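Local coordinates for SCO1/SenC family lipoprotein (Bacillus anthracis, PDB 4HDE) that probably takes part in copper delivery to, and assembly of, cytochrome c oxidase, as in well-studied members of the thioredoxin-fold SCO1/SenC family, at residues 146-151 with 162-167. Sequence-based numbering, arbitrary orientation.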
loop_
_atom_site.group_PDB
_atom_site.type_symbol
_atom_site.label_atom_id
_atom_site.label_comp_id
_atom_site.label_asym_id
_atom_site.label_seq_id
_atom_site.Cartn_x
_atom_site.Cartn_y
_atom_site.Cartn_z
ATOM N N VAL A 146 2.681 10.608 5.824
ATOM C CA VAL A 146 1.945 10.554 4.570
ATOM C C VAL A 146 1.936 11.941 3.954
ATOM O O VAL A 146 1.566 12.917 4.616
ATOM C CB VAL A 146 0.507 10.079 4.766
ATOM C CG1 VAL A 146 -0.107 9.754 3.428
ATOM C CG2 VAL A 146 0.464 8.868 5.685
HETATM N N MSE A 147 2.349 12.024 2.697
HETATM C CA MSE A 147 2.485 13.310 2.044
HETATM C C MSE A 147 1.473 13.554 0.928
HETATM O O MSE A 147 1.074 14.691 0.716
HETATM C CB MSE A 147 3.923 13.517 1.552
HETATM C CG MSE A 147 4.953 13.489 2.690
HETATM SE SE MSE A 147 4.640 14.791 4.125
HETATM C CE MSE A 147 5.903 16.154 3.545
ATOM N N LYS A 148 1.059 12.500 0.225
ATOM C CA LYS A 148 0.143 12.658 -0.908
ATOM C C LYS A 148 -0.802 11.476 -1.017
ATOM O O LYS A 148 -0.462 10.362 -0.615
ATOM C CB LYS A 148 0.935 12.781 -2.218
ATOM C CG LYS A 148 1.804 14.027 -2.333
ATOM C CD LYS A 148 0.917 15.244 -2.479
ATOM C CE LYS A 148 1.601 16.371 -3.213
ATOM N NZ LYS A 148 0.584 17.339 -3.710
ATOM N N LYS A 149 -1.982 11.732 -1.571
ATOM C CA LYS A 149 -2.997 10.727 -1.844
ATOM C C LYS A 149 -3.408 10.832 -3.315
ATOM O O LYS A 149 -3.591 11.943 -3.832
ATOM C CB LYS A 149 -4.220 10.974 -0.945
ATOM C CG LYS A 149 -5.355 9.960 -1.085
ATOM C CD LYS A 149 -6.568 10.339 -0.244
ATOM C CE LYS A 149 -7.529 11.208 -1.042
ATOM N NZ LYS A 149 -8.787 11.494 -0.295
ATOM N N TYR A 150 -3.577 9.693 -3.980
ATOM C CA TYR A 150 -3.956 9.656 -5.397
ATOM C C TYR A 150 -4.952 8.533 -5.597
ATOM O O TYR A 150 -4.999 7.612 -4.792
ATOM C CB TYR A 150 -2.754 9.343 -6.289
ATOM C CG TYR A 150 -1.464 10.042 -5.947
ATOM C CD1 TYR A 150 -1.140 11.264 -6.511
ATOM C CD2 TYR A 150 -0.544 9.446 -5.097
ATOM C CE1 TYR A 150 0.070 11.893 -6.211
ATOM C CE2 TYR A 150 0.660 10.059 -4.795
ATOM C CZ TYR A 150 0.960 11.274 -5.359
ATOM O OH TYR A 150 2.166 11.870 -5.054
ATOM N N SER A 151 -5.734 8.567 -6.670
ATOM C CA SER A 151 -6.615 7.435 -6.932
ATOM C C SER A 151 -5.840 6.213 -7.421
ATOM O O SER A 151 -5.025 6.297 -8.340
ATOM C CB SER A 151 -7.706 7.787 -7.937
ATOM O OG SER A 151 -8.541 6.655 -8.158
ATOM N N ILE A 162 5.161 10.044 -10.055
ATOM C CA ILE A 162 6.577 10.023 -10.395
ATOM C C ILE A 162 7.239 11.371 -10.075
ATOM O O ILE A 162 8.339 11.417 -9.513
ATOM C CB ILE A 162 6.772 9.656 -11.882
ATOM C CG1 ILE A 162 6.407 8.189 -12.125
ATOM C CG2 ILE A 162 8.199 9.933 -12.326
ATOM C CD1 ILE A 162 7.336 7.204 -11.443
ATOM N N ARG A 163 6.576 12.465 -10.450
ATOM C CA ARG A 163 7.069 13.816 -10.170
ATOM C C ARG A 163 7.291 14.004 -8.669
ATOM O O ARG A 163 8.327 14.520 -8.233
ATOM C CB ARG A 163 6.062 14.855 -10.699
ATOM C CG ARG A 163 6.318 16.308 -10.291
ATOM C CD ARG A 163 5.030 17.143 -10.374
ATOM N NE ARG A 163 4.022 16.652 -9.439
ATOM C CZ ARG A 163 2.715 16.867 -9.552
ATOM N NH1 ARG A 163 1.881 16.360 -8.650
ATOM N NH2 ARG A 163 2.237 17.575 -10.571
ATOM N N ASP A 164 6.303 13.605 -7.886
ATOM C CA ASP A 164 6.392 13.751 -6.437
ATOM C C ASP A 164 7.504 12.881 -5.829
ATOM O O ASP A 164 8.210 13.314 -4.907
ATOM C CB ASP A 164 5.035 13.455 -5.789
ATOM C CG ASP A 164 3.965 14.480 -6.161
ATOM O OD1 ASP A 164 4.306 15.601 -6.579
ATOM O OD2 ASP A 164 2.758 14.168 -6.014
HETATM N N MSE A 165 7.662 11.662 -6.338
HETATM C CA MSE A 165 8.779 10.817 -5.927
HETATM C C MSE A 165 10.112 11.474 -6.227
HETATM O O MSE A 165 11.035 11.417 -5.410
HETATM C CB MSE A 165 8.715 9.464 -6.628
HETATM C CG MSE A 165 7.643 8.539 -6.135
HETATM SE SE MSE A 165 7.442 7.049 -7.350
HETATM C CE MSE A 165 6.350 5.933 -6.216
ATOM N N LYS A 166 10.231 12.080 -7.406
ATOM C CA LYS A 166 11.470 12.752 -7.765
ATOM C C LYS A 166 11.772 13.898 -6.814
ATOM O O LYS A 166 12.913 14.098 -6.432
ATOM C CB LYS A 166 11.428 13.255 -9.205
ATOM C CG LYS A 166 11.500 12.144 -10.229
ATOM C CD LYS A 166 11.563 12.704 -11.634
ATOM C CE LYS A 166 11.727 11.594 -12.657
ATOM N NZ LYS A 166 11.802 12.134 -14.039
ATOM N N ARG A 167 10.740 14.629 -6.405
ATOM C CA ARG A 167 10.940 15.710 -5.450
ATOM C C ARG A 167 11.459 15.171 -4.112
ATOM O O ARG A 167 12.360 15.759 -3.512
ATOM C CB ARG A 167 9.641 16.497 -5.236
ATOM C CG ARG A 167 9.139 17.284 -6.442
ATOM C CD ARG A 167 10.120 18.351 -6.898
ATOM N NE ARG A 167 11.098 17.819 -7.844
ATOM C CZ ARG A 167 10.837 17.552 -9.121
ATOM N NH1 ARG A 167 9.623 17.766 -9.616
ATOM N NH2 ARG A 167 11.793 17.070 -9.910
HETATM O O HOH W 1 0.228 15.672 -6.245
#
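Asp-164 OD2 is gripped from two directions, by the hydroxyl of Tyr-150 and by a water. Tyr-150 OH donates to Asp-164 OD2 over 2.6 Å, a short bond. Asp-164 OD2 accepts through its anti lone pair, the one turned away from OD1. The carboxylate oxygen lies at the edge of the phenol ring, in its plane, and the two flat groups are only 28° apart. The water donates to Asp-164 OD2 at 3.0 Å and accepts from Lys-148 NZ at 3.1 Å. It therefore bridges lysine and aspartate. Lys-148 NZ and Asp-164 OD2 themselves stay 4.5 Å apart, beyond a direct salt bridge. Lys-148 NZ also hydrogen-bonds the backbone O of Arg-5. The Lys-148 chain bends at chi2 (-70°). Its CE comes to 3.7 Å from Asp-164 OD2, and the two side chains cross at about a right angle.

Strand 146-151 is one of the two outermost strands of the mixed five-stranded sheet in this thioredoxin-type fold, and pairs antiparallel with 136-140. Leu-8 and Trp-10 bond the backbone at its start. A classic beta bulge lies in it, with Met-147 and Lys-148 both facing Leu-139. The chain then runs on into the C-terminal helix 158-169. Asp-164 joins that helix to the strand, and its side chain also touches Leu-139 and Leu-4.

The other carboxylate oxygen is held from within the helix. Arg-163 turns its guanidinium side-on, and both NE (3.1 Å) and NH1 (3.3 Å) donate to Asp-164 OD1. They come from the same face of the carboxylate, NE from 50° out of its plane. Separate partners on OD1 and OD2 should restrain the rotation of the buried carboxylate. The nearby positive groups of Arg-163 and Lys-148 would probably favour its ionised form.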